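Local coordinates for proton-dependent oligopeptide transporter family protein (Xanthomonas campestris, PDB 6EI3) that probably couples the uptake of small peptides to proton movement across the membrane, as a POT-family transporter of the major facilitator superfamily, captured here in an auto-inhibited state, at residues 208-213 with 284-289; 226-231 with 267-272; 251-256 with 440-445; 258-263 with 434-439. All coordinates share one frame; numbering follows the deposited sequence.

Interactions 2, 3 and 4 all use helix 248-270, the second helix of the hairpin 224-239/248-270, while interaction 1 joins the short helix 206-215 to helix 281-306 beyond it. Interactions 1 and 2 have centres 11 Å apart and are tied directly: Arg287 NH2 forms a 2.8 Å salt bridge with Glu272 OE2. Interactions 3 and 4 are successive levels of one interface between helices 248-270 and 430-456, their centres 9 Å apart, with Leu256 touching Leu439. One monoacylglycerol (78M, chain O) reaches both 2 and 4, its head group by Trp268 and its chain by Ala261; another (chain G) ends at interaction 3.

Interaction 1: residues 208-213 with 284-289; sequences AVVRSA and DGVRAL
Between segments 208-213 and 284-289, of helices 206-215 and 281-306, the nearest CA atoms are those of Val209 and Val286, 7.3 Å apart, and a short contact of three valines joins the two. The fold is that of a POT transporter of the major facilitator superfamily, and the two helices flank, in sequence, the extra helical hairpin 224-239/248-270 that bacterial members commonly carry between their two six-helix bundles. Val286 points at the other helix and divides its two methyls between two neighbours. Its CG2 slides alongside Val209, 3.7 Å from Val209 CB, and also lies 3.8 Å from Val209 CG1, the two side chains running past each other in opposite directions. With its CG1 anti to the backbone N (chi1 171°), Val286 offers this second methyl to Val210 instead. On Val209 it is the CG1 branch, with CB, that leans on Val286. No hydrogen bond passes between the segments; Ser212 and Asp284 have partners beyond them. Ser212 OG is bonded to His278 NE2, and Asp284 makes a salt bridge with Arg275, both in the connection leading into helix 281-306. Leu271 packs on Val209 and Val286 together, and Phe206 lies against Val286, which extends the small apolar seam. Beside the Val209-Val286 pair, the side chains of Val210 and Val286 cross at about a right angle, where Val210 CG2 meets Val286 CG1 at 4.2 Å.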
# COMPACT_ATOMS: atom_id res chain seq x y z
N ALA A 208 -24.86 -4.38 5.20
CA ALA A 208 -26.22 -4.54 5.75
C ALA A 208 -26.26 -4.38 7.27
O ALA A 208 -27.15 -3.71 7.78
CB ALA A 208 -26.80 -5.88 5.34
N VAL A 209 -25.27 -4.98 7.99
CA VAL A 209 -25.16 -4.91 9.46
C VAL A 209 -24.83 -3.48 9.91
O VAL A 209 -25.43 -3.01 10.87
CB VAL A 209 -24.21 -5.99 10.05
CG1 VAL A 209 -24.14 -5.91 11.57
CG2 VAL A 209 -24.63 -7.39 9.62
N VAL A 210 -23.91 -2.79 9.20
CA VAL A 210 -23.54 -1.38 9.48
C VAL A 210 -24.78 -0.48 9.29
O VAL A 210 -25.03 0.39 10.12
CB VAL A 210 -22.33 -0.92 8.59
CG1 VAL A 210 -22.14 0.60 8.63
CG2 VAL A 210 -21.03 -1.62 9.01
N ARG A 211 -25.53 -0.70 8.18
CA ARG A 211 -26.76 0.01 7.82
C ARG A 211 -27.79 -0.16 8.93
O ARG A 211 -28.31 0.83 9.42
CB ARG A 211 -27.30 -0.53 6.48
CG ARG A 211 -28.43 0.29 5.83
CD ARG A 211 -28.85 -0.29 4.48
NE ARG A 211 -27.74 -0.34 3.52
CZ ARG A 211 -27.23 -1.45 2.99
NH1 ARG A 211 -27.76 -2.64 3.29
NH2 ARG A 211 -26.21 -1.39 2.15
N SER A 212 -28.03 -1.42 9.37
CA SER A 212 -28.96 -1.74 10.45
C SER A 212 -28.52 -1.15 11.78
O SER A 212 -29.35 -0.62 12.50
CB SER A 212 -29.16 -3.24 10.59
OG SER A 212 -29.76 -3.79 9.43
N ALA A 213 -27.20 -1.21 12.10
CA ALA A 213 -26.63 -0.67 13.34
C ALA A 213 -26.84 0.83 13.47
O ALA A 213 -27.32 1.28 14.50
CB ALA A 213 -25.14 -0.99 13.42
N ASP A 284 -21.16 -9.95 15.66
CA ASP A 284 -19.85 -10.23 16.26
C ASP A 284 -18.77 -10.07 15.19
O ASP A 284 -17.71 -9.54 15.47
CB ASP A 284 -19.79 -11.65 16.85
CG ASP A 284 -20.70 -11.94 18.02
OD1 ASP A 284 -21.34 -10.99 18.53
OD2 ASP A 284 -20.81 -13.12 18.42
N GLY A 285 -19.06 -10.55 13.98
CA GLY A 285 -18.18 -10.46 12.81
C GLY A 285 -17.85 -9.03 12.41
O GLY A 285 -16.71 -8.75 12.05
N VAL A 286 -18.83 -8.11 12.53
CA VAL A 286 -18.66 -6.69 12.24
C VAL A 286 -17.88 -6.04 13.40
O VAL A 286 -17.06 -5.16 13.14
CB VAL A 286 -20.01 -5.98 11.88
CG1 VAL A 286 -19.85 -4.46 11.80
CG2 VAL A 286 -20.57 -6.52 10.57
N ARG A 287 -18.11 -6.49 14.66
CA ARG A 287 -17.36 -6.02 15.84
C ARG A 287 -15.87 -6.36 15.67
O ARG A 287 -15.02 -5.50 15.94
CB ARG A 287 -17.90 -6.66 17.14
CG ARG A 287 -17.37 -5.95 18.38
CD ARG A 287 -18.18 -6.19 19.65
NE ARG A 287 -19.52 -5.59 19.61
CZ ARG A 287 -19.79 -4.30 19.83
NH1 ARG A 287 -18.81 -3.44 20.06
NH2 ARG A 287 -21.05 -3.87 19.80
N ALA A 288 -15.57 -7.59 15.23
CA ALA A 288 -14.22 -8.08 14.97
C ALA A 288 -13.56 -7.24 13.86
O ALA A 288 -12.40 -6.84 14.01
CB ALA A 288 -14.27 -9.55 14.58
N LEU A 289 -14.31 -6.93 12.78
CA LEU A 289 -13.85 -6.10 11.65
C LEU A 289 -13.47 -4.69 12.11
O LEU A 289 -12.49 -4.15 11.62
CB LEU A 289 -14.93 -6.01 10.55
CG LEU A 289 -14.67 -6.65 9.17
CD1 LEU A 289 -13.28 -6.33 8.62
CD2 LEU A 289 -14.96 -8.12 9.18

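Interaction 2: residues 226-231 with 267-272; sequences LALAAI and TWWQLE. With 78M ((2S)-2,3-dihydroxypropyl(7Z)-pentadec-7-enoate), chain O.
Gln270 reaches across to Leu226 with its chain extended beyond CG, delivering its amide to the first turn of helix 224-239. There Leu226 N donates to Gln270 OE1 over 3.2 Å, with an N-H...O angle of 145°. The N-H comes from above the carbonyl plane, 48° out of it, rather than along a lone pair, and Gly225 N adds a weak bond to the same oxygen. The other end of the amide is turned to helix 206-215, where NE2 bonds Leu214 O and Ala213 O. One side chain thus ties the last carbonyls of one helix to the first N-H groups of the next, and bonds at both ends fix the rotation of the amide. These residues belong to the hairpin of helices 224-239 and 248-270 in the POT transporter fold; here the far end of the second helix is fastened to the start of the first. On the preceding residue, Trp269, the indole meets Leu228 obliquely, CD1 lying 4.3 Å from Leu228 CD2. Trp268 turns the other way. A chi1 of -179° sets CG opposite the backbone N and carries the indole out to the head group of a bound monoacylglycerol. The lipid's C17 sits 3.4 Å above the ring plane, offset toward the rim, and C20 comes within 3.5 Å of Trp268 CH2. Against the opposite face lies the guanidinium of Arg287 in a cation-pi contact.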
# COMPACT_ATOMS: atom_id res chain seq x y z
N LEU A 226 -25.24 7.60 14.52
CA LEU A 226 -25.67 8.10 13.21
C LEU A 226 -25.30 9.58 13.11
O LEU A 226 -24.89 10.04 12.04
CB LEU A 226 -27.20 7.95 13.02
CG LEU A 226 -27.74 7.43 11.67
CD1 LEU A 226 -29.23 7.71 11.56
CD2 LEU A 226 -27.05 8.06 10.46
N ALA A 227 -25.41 10.32 14.25
CA ALA A 227 -25.06 11.74 14.36
C ALA A 227 -23.57 11.93 14.06
O ALA A 227 -23.22 12.72 13.18
CB ALA A 227 -25.38 12.25 15.76
N LEU A 228 -22.69 11.15 14.74
CA LEU A 228 -21.24 11.13 14.54
C LEU A 228 -20.92 10.82 13.07
O LEU A 228 -20.07 11.49 12.48
CB LEU A 228 -20.58 10.10 15.48
CG LEU A 228 -19.05 9.89 15.36
CD1 LEU A 228 -18.27 11.09 15.90
CD2 LEU A 228 -18.63 8.65 16.12
N ALA A 229 -21.64 9.84 12.47
CA ALA A 229 -21.48 9.47 11.06
C ALA A 229 -21.87 10.63 10.12
O ALA A 229 -21.11 10.94 9.21
CB ALA A 229 -22.29 8.22 10.74
N ALA A 230 -23.02 11.31 10.40
CA ALA A 230 -23.51 12.48 9.65
C ALA A 230 -22.52 13.65 9.71
O ALA A 230 -22.23 14.25 8.67
CB ALA A 230 -24.88 12.91 10.18
N ILE A 231 -21.99 13.97 10.93
CA ILE A 231 -20.99 15.02 11.17
C ILE A 231 -19.69 14.73 10.38
O ILE A 231 -19.11 15.66 9.81
CB ILE A 231 -20.75 15.21 12.70
CG1 ILE A 231 -21.98 15.86 13.37
CG2 ILE A 231 -19.47 16.03 13.00
CD1 ILE A 231 -22.14 15.51 14.87
N THR A 267 -20.71 3.26 14.05
CA THR A 267 -21.21 1.89 13.96
C THR A 267 -20.88 1.16 15.26
O THR A 267 -21.71 0.42 15.77
CB THR A 267 -20.66 1.18 12.72
OG1 THR A 267 -21.08 1.92 11.56
CG2 THR A 267 -21.13 -0.27 12.60
N TRP A 268 -19.66 1.40 15.81
CA TRP A 268 -19.19 0.83 17.08
C TRP A 268 -20.13 1.20 18.23
O TRP A 268 -20.40 0.36 19.10
CB TRP A 268 -17.74 1.29 17.38
CG TRP A 268 -17.19 0.72 18.66
CD1 TRP A 268 -17.21 1.30 19.89
CD2 TRP A 268 -16.60 -0.57 18.83
NE1 TRP A 268 -16.66 0.45 20.82
CE2 TRP A 268 -16.27 -0.70 20.20
CE3 TRP A 268 -16.29 -1.63 17.96
CZ2 TRP A 268 -15.65 -1.85 20.72
CZ3 TRP A 268 -15.65 -2.75 18.47
CH2 TRP A 268 -15.38 -2.87 19.84
N TRP A 269 -20.62 2.45 18.23
CA TRP A 269 -21.53 3.01 19.24
C TRP A 269 -22.87 2.27 19.32
O TRP A 269 -23.37 2.03 20.42
CB TRP A 269 -21.83 4.48 18.91
CG TRP A 269 -21.01 5.50 19.64
CD1 TRP A 269 -19.77 5.95 19.31
CD2 TRP A 269 -21.45 6.30 20.75
NE1 TRP A 269 -19.38 6.96 20.17
CE2 TRP A 269 -20.39 7.19 21.06
CE3 TRP A 269 -22.61 6.32 21.54
CZ2 TRP A 269 -20.47 8.10 22.12
CZ3 TRP A 269 -22.68 7.23 22.58
CH2 TRP A 269 -21.62 8.10 22.87
N GLN A 270 -23.47 1.95 18.15
CA GLN A 270 -24.81 1.36 18.02
C GLN A 270 -24.84 -0.06 17.44
O GLN A 270 -25.90 -0.50 17.01
CB GLN A 270 -25.67 2.27 17.12
CG GLN A 270 -25.97 3.66 17.66
CD GLN A 270 -26.68 4.55 16.65
OE1 GLN A 270 -26.59 5.77 16.74
NE2 GLN A 270 -27.39 3.99 15.68
N LEU A 271 -23.70 -0.77 17.40
CA LEU A 271 -23.63 -2.11 16.81
C LEU A 271 -24.54 -3.13 17.52
O LEU A 271 -25.08 -4.02 16.84
CB LEU A 271 -22.18 -2.62 16.72
CG LEU A 271 -21.95 -3.95 16.03
CD1 LEU A 271 -22.49 -3.96 14.60
CD2 LEU A 271 -20.51 -4.31 16.06
N GLU A 272 -24.74 -2.99 18.84
CA GLU A 272 -25.62 -3.90 19.59
C GLU A 272 -27.09 -3.82 19.14
O GLU A 272 -27.80 -4.80 19.31
CB GLU A 272 -25.48 -3.70 21.11
CG GLU A 272 -24.14 -4.17 21.67
CD GLU A 272 -23.78 -5.63 21.43
OE1 GLU A 272 -24.57 -6.51 21.85
OE2 GLU A 272 -22.71 -5.89 20.84
O21 78M O . -11.25 -1.60 20.33
C20 78M O . -12.25 -1.36 19.35
C18 78M O . -12.34 0.11 19.02
O19 78M O . -12.63 0.87 20.20
C17 78M O . -13.36 0.41 17.96
O2 78M O . -13.03 1.71 17.43
C1 78M O . -13.59 2.08 16.27
O1 78M O . -14.48 1.48 15.72
C2 78M O . -12.96 3.34 15.75
C3 78M O . -12.28 3.15 14.40
C4 78M O . -10.96 3.91 14.29
C5 78M O . -10.94 5.02 13.25
C6 78M O . -10.73 4.54 11.81
C7 78M O . -9.34 4.81 11.32
C8 78M O . -8.98 5.69 10.41
C9 78M O . -7.58 5.95 9.93
C10 78M O . -6.88 7.01 10.80
C11 78M O . -5.48 6.64 11.24
C12 78M O . -5.10 7.23 12.59
C13 78M O . -3.76 6.77 13.16
C15 78M O . -1.30 7.20 13.39
C14 78M O . -2.54 7.46 12.59

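Interaction 3: residues 251-256 with 440-445; sequences CLCMAL and TTTVGN. With 78M ((2S)-2,3-dihydroxypropyl(7Z)-pentadec-7-enoate), chain G.
Thr441 O, just before the Thr442 that meets Leu256 and Cys253, accepts two bonds from Asn445. The side-chain ND2 donates at 2.8 Å with a nearly straight N-H...O angle of 171°, and the backbone N of Asn445 adds the ordinary helical bond at 3.0 Å. The acceptor lies in the amide plane of Asn445, while ND2 approaches Thr441 O from 44° out of the carbonyl plane. The same amide also reaches Asp307 OD2 through ND2 and His52 ND1 through OD1, so its rotation is well fixed on the side turned from helix 248-270. What this segment offers to helix 248-270 is apolar. In Thr442 a chi1 of -70° puts OG1 beside the backbone N, turned toward helix 40-60 and a weak bond with Ile56 O, and leaves the CG2 methyl directed across. Leu256 crosses that methyl at about a right angle, its CD2 4.0 Å from Thr442 CG2. One turn earlier Cys253 SG stands 4.2 Å from the same methyl and 3.9 Å from C14, near the chain end of a monoacylglycerol whose last carbon, C15, rests on Leu252 CB. Between this hairpin helix and a helix of the transporter core, contact therefore rests on methyls and a thiol, held by dispersion alone, while the Asn445 amide and, by its weak bond, the Thr442 hydroxyl find partners away from helix 248-270.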
# COMPACT_ATOMS: atom_id res chain seq x y z
N CYS A 251 -6.99 16.52 0.13
CA CYS A 251 -8.36 16.77 0.55
C CYS A 251 -9.24 15.55 0.44
O CYS A 251 -9.99 15.29 1.37
CB CYS A 251 -8.96 17.96 -0.18
SG CYS A 251 -8.10 19.51 0.14
N LEU A 252 -9.16 14.81 -0.69
CA LEU A 252 -9.94 13.60 -0.90
C LEU A 252 -9.58 12.52 0.14
O LEU A 252 -10.48 11.83 0.62
CB LEU A 252 -9.75 13.07 -2.34
CG LEU A 252 -10.46 13.85 -3.48
CD1 LEU A 252 -9.94 13.40 -4.84
CD2 LEU A 252 -11.99 13.68 -3.42
N CYS A 253 -8.27 12.42 0.50
CA CYS A 253 -7.76 11.48 1.51
C CYS A 253 -8.16 11.82 2.91
O CYS A 253 -8.43 10.90 3.67
CB CYS A 253 -6.25 11.34 1.41
SG CYS A 253 -5.72 10.39 -0.02
N MET A 254 -8.11 13.12 3.29
CA MET A 254 -8.50 13.56 4.63
C MET A 254 -9.99 13.26 4.80
O MET A 254 -10.39 12.79 5.87
CB MET A 254 -8.22 15.05 4.83
CG MET A 254 -6.74 15.39 4.91
SD MET A 254 -6.47 17.16 5.11
CE MET A 254 -6.55 17.29 6.88
N ALA A 255 -10.79 13.47 3.73
CA ALA A 255 -12.22 13.18 3.71
C ALA A 255 -12.43 11.68 3.93
O ALA A 255 -13.26 11.30 4.76
CB ALA A 255 -12.83 13.63 2.38
N LEU A 256 -11.62 10.82 3.26
CA LEU A 256 -11.67 9.37 3.43
C LEU A 256 -11.41 8.96 4.89
O LEU A 256 -12.21 8.21 5.45
CB LEU A 256 -10.72 8.65 2.45
CG LEU A 256 -10.49 7.12 2.64
CD1 LEU A 256 -11.72 6.28 2.24
CD2 LEU A 256 -9.25 6.67 1.88
N THR A 440 -4.96 1.05 4.14
CA THR A 440 -3.88 1.23 5.13
C THR A 440 -2.67 1.87 4.43
O THR A 440 -2.09 2.81 4.97
CB THR A 440 -3.60 -0.09 5.87
OG1 THR A 440 -4.82 -0.51 6.47
CG2 THR A 440 -2.57 0.04 6.95
N THR A 441 -2.33 1.39 3.21
CA THR A 441 -1.26 1.97 2.38
C THR A 441 -1.68 3.35 1.91
O THR A 441 -0.86 4.26 1.98
CB THR A 441 -0.98 1.08 1.17
OG1 THR A 441 -0.42 -0.13 1.64
CG2 THR A 441 0.00 1.73 0.17
N THR A 442 -2.95 3.52 1.43
CA THR A 442 -3.43 4.85 0.98
C THR A 442 -3.19 5.86 2.11
O THR A 442 -2.56 6.89 1.87
CB THR A 442 -4.94 4.80 0.58
OG1 THR A 442 -5.07 4.07 -0.63
CG2 THR A 442 -5.55 6.19 0.35
N VAL A 443 -3.65 5.53 3.35
CA VAL A 443 -3.55 6.44 4.51
C VAL A 443 -2.07 6.67 4.92
O VAL A 443 -1.70 7.82 5.16
CB VAL A 443 -4.49 6.04 5.68
CG1 VAL A 443 -4.34 6.97 6.88
CG2 VAL A 443 -5.95 6.03 5.21
N GLY A 444 -1.22 5.63 4.91
CA GLY A 444 0.20 5.84 5.19
C GLY A 444 0.86 6.82 4.21
O GLY A 444 1.68 7.65 4.61
N ASN A 445 0.47 6.77 2.92
CA ASN A 445 0.97 7.69 1.90
C ASN A 445 0.44 9.10 2.10
O ASN A 445 1.16 10.05 1.83
CB ASN A 445 0.72 7.16 0.47
CG ASN A 445 1.72 6.09 0.12
OD1 ASN A 445 2.79 6.36 -0.41
ND2 ASN A 445 1.44 4.87 0.54
O21 78M G . 2.18 20.51 -6.10
C20 78M G . 1.49 20.42 -7.34
C18 78M G . 1.64 19.04 -7.93
O19 78M G . 2.96 18.87 -8.46
C17 78M G . 0.63 18.74 -9.02
O2 78M G . 0.05 17.45 -8.72
C1 78M G . 0.59 16.36 -9.29
O1 78M G . 1.61 16.37 -9.93
C2 78M G . -0.22 15.13 -9.00
C3 78M G . -0.21 14.10 -10.12
C4 78M G . -0.32 12.69 -9.57
C5 78M G . -0.78 11.65 -10.56
C6 78M G . -1.34 10.39 -9.90
C7 78M G . -2.78 10.53 -9.49
C8 78M G . -3.53 9.60 -8.93
C9 78M G . -4.97 9.74 -8.55
C10 78M G . -5.18 10.02 -7.07
C11 78M G . -6.59 9.72 -6.59
C12 78M G . -6.77 9.98 -5.11
C13 78M G . -8.04 9.43 -4.50
C15 78M G . -9.36 9.19 -2.36
C14 78M G . -8.04 9.55 -2.99

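Interaction 4: residues 258-263 with 434-439; sequences LLLAGI and MSFWYL. With 78M ((2S)-2,3-dihydroxypropyl(7Z)-pentadec-7-enoate), chain O.
Leu260 enters the space between helices 248-270 and 430-456 and meets Phe436 and Leu439. At its base, CB points toward the second helix and lies 4.4 Å from C6 of a monoacylglycerol chain. With chi1 at -70°, CG stands anti to the carbonyl carbon; chi2 at 165° extends the chain through CD1, and CD2 branches off toward Phe436. CD2 lies 4.4 Å from CE1 of the Phe436 ring, which it meets obliquely, and 4.3 Å from Leu439 CD1. CD1 approaches that same leucine methyl at nearly equal distance, so Leu439 touches both branches. Phe436 sets off to one side at CB, but the end of its ring comes nearer to Leu260; its other neighbours are Leu293 and Phe296 of helix 281-306. The lipid takes the adjoining side of the hairpin helix, its C5 3.7 Å from Ala261 CA. The backbones remain well apart, with 9.7 Å between the CA atoms of Leu260 and Phe436, so the side chains of Leu260, Phe436 and Leu439 have to span the distance. Thin apolar contact of this sort, with lipid wedged alongside, fits a hairpin lying against the flank of a major facilitator superfamily bundle.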
# COMPACT_ATOMS: atom_id res chain seq x y z
N LEU A 258 -11.77 10.83 7.59
CA LEU A 258 -12.91 11.33 8.37
C LEU A 258 -14.09 10.38 8.25
O LEU A 258 -14.66 10.01 9.28
CB LEU A 258 -13.30 12.77 7.95
CG LEU A 258 -12.38 13.88 8.46
CD1 LEU A 258 -12.63 15.17 7.73
CD2 LEU A 258 -12.55 14.12 9.97
N LEU A 259 -14.42 9.94 7.01
CA LEU A 259 -15.52 9.00 6.78
C LEU A 259 -15.28 7.65 7.47
O LEU A 259 -16.24 7.06 7.98
CB LEU A 259 -15.80 8.78 5.29
CG LEU A 259 -16.37 9.98 4.51
CD1 LEU A 259 -16.19 9.79 3.00
CD2 LEU A 259 -17.83 10.27 4.89
N LEU A 260 -14.01 7.16 7.49
CA LEU A 260 -13.69 5.89 8.13
C LEU A 260 -13.85 5.98 9.66
O LEU A 260 -14.43 5.09 10.27
CB LEU A 260 -12.26 5.41 7.76
CG LEU A 260 -12.06 4.94 6.30
CD1 LEU A 260 -10.57 4.84 5.96
CD2 LEU A 260 -12.77 3.60 6.03
N ALA A 261 -13.35 7.07 10.26
CA ALA A 261 -13.42 7.27 11.70
C ALA A 261 -14.86 7.50 12.21
O ALA A 261 -15.26 6.86 13.18
CB ALA A 261 -12.51 8.41 12.13
N GLY A 262 -15.59 8.38 11.54
CA GLY A 262 -16.96 8.74 11.90
C GLY A 262 -17.97 7.62 11.72
O GLY A 262 -18.71 7.31 12.66
N ILE A 263 -18.02 7.02 10.51
CA ILE A 263 -18.94 5.91 10.21
C ILE A 263 -18.54 4.66 11.03
O ILE A 263 -19.41 4.06 11.66
CB ILE A 263 -19.12 5.66 8.68
CG1 ILE A 263 -19.70 6.93 7.97
CG2 ILE A 263 -20.00 4.43 8.39
CD1 ILE A 263 -19.34 7.10 6.50
N MET A 434 -9.47 -7.04 3.06
CA MET A 434 -8.58 -6.66 1.99
C MET A 434 -8.75 -5.19 1.57
O MET A 434 -7.76 -4.50 1.37
CB MET A 434 -8.69 -7.62 0.80
CG MET A 434 -7.40 -7.74 0.05
SD MET A 434 -6.09 -8.49 1.09
CE MET A 434 -4.75 -7.53 0.57
N SER A 435 -10.00 -4.72 1.47
CA SER A 435 -10.28 -3.32 1.13
C SER A 435 -9.64 -2.40 2.18
O SER A 435 -8.97 -1.45 1.81
CB SER A 435 -11.78 -3.07 1.03
OG SER A 435 -12.33 -3.77 -0.08
N PHE A 436 -9.80 -2.74 3.48
CA PHE A 436 -9.23 -1.96 4.59
C PHE A 436 -7.71 -1.99 4.58
O PHE A 436 -7.09 -1.01 4.99
CB PHE A 436 -9.74 -2.45 5.96
CG PHE A 436 -11.12 -2.03 6.43
CD1 PHE A 436 -11.89 -1.14 5.70
CD2 PHE A 436 -11.63 -2.53 7.63
CE1 PHE A 436 -13.17 -0.78 6.13
CE2 PHE A 436 -12.92 -2.16 8.07
CZ PHE A 436 -13.68 -1.28 7.32
N TRP A 437 -7.11 -3.14 4.18
CA TRP A 437 -5.64 -3.30 4.09
C TRP A 437 -5.08 -2.40 2.99
O TRP A 437 -4.08 -1.73 3.21
CB TRP A 437 -5.23 -4.77 3.86
CG TRP A 437 -3.74 -5.01 3.97
CD1 TRP A 437 -2.93 -5.54 3.00
CD2 TRP A 437 -2.91 -4.81 5.12
NE1 TRP A 437 -1.64 -5.68 3.49
CE2 TRP A 437 -1.60 -5.23 4.78
CE3 TRP A 437 -3.14 -4.32 6.43
CZ2 TRP A 437 -0.52 -5.13 5.67
CZ3 TRP A 437 -2.07 -4.23 7.31
CH2 TRP A 437 -0.79 -4.64 6.94
N TYR A 438 -5.75 -2.35 1.81
CA TYR A 438 -5.32 -1.46 0.73
C TYR A 438 -5.39 -0.00 1.18
O TYR A 438 -4.47 0.76 0.93
CB TYR A 438 -6.19 -1.64 -0.52
CG TYR A 438 -6.04 -2.99 -1.19
CD1 TYR A 438 -4.79 -3.58 -1.31
CD2 TYR A 438 -7.13 -3.64 -1.74
CE1 TYR A 438 -4.64 -4.83 -1.92
CE2 TYR A 438 -6.99 -4.87 -2.37
CZ TYR A 438 -5.74 -5.46 -2.46
OH TYR A 438 -5.60 -6.67 -3.11
N LEU A 439 -6.46 0.36 1.90
CA LEU A 439 -6.63 1.71 2.42
C LEU A 439 -5.56 2.06 3.47
O LEU A 439 -5.31 3.24 3.68
CB LEU A 439 -8.05 1.93 2.97
CG LEU A 439 -9.19 1.88 1.94
CD1 LEU A 439 -10.55 2.03 2.64
CD2 LEU A 439 -9.02 2.94 0.83
O21 78M O . -11.25 -1.60 20.33
C20 78M O . -12.25 -1.36 19.35
C18 78M O . -12.34 0.11 19.02
O19 78M O . -12.63 0.87 20.20
C17 78M O . -13.36 0.41 17.96
O2 78M O . -13.03 1.71 17.43
C1 78M O . -13.59 2.08 16.27
O1 78M O . -14.48 1.48 15.72
C2 78M O . -12.96 3.34 15.75
C3 78M O . -12.28 3.15 14.40
C4 78M O . -10.96 3.91 14.29
C5 78M O . -10.94 5.02 13.25
C6 78M O . -10.73 4.54 11.81
C7 78M O . -9.34 4.81 11.32
C8 78M O . -8.98 5.69 10.41
C9 78M O . -7.58 5.95 9.93
C10 78M O . -6.88 7.01 10.80
C11 78M O . -5.48 6.64 11.24
C12 78M O . -5.10 7.23 12.59
C13 78M O . -3.76 6.77 13.16
C15 78M O . -1.30 7.20 13.39
C14 78M O . -2.54 7.46 12.59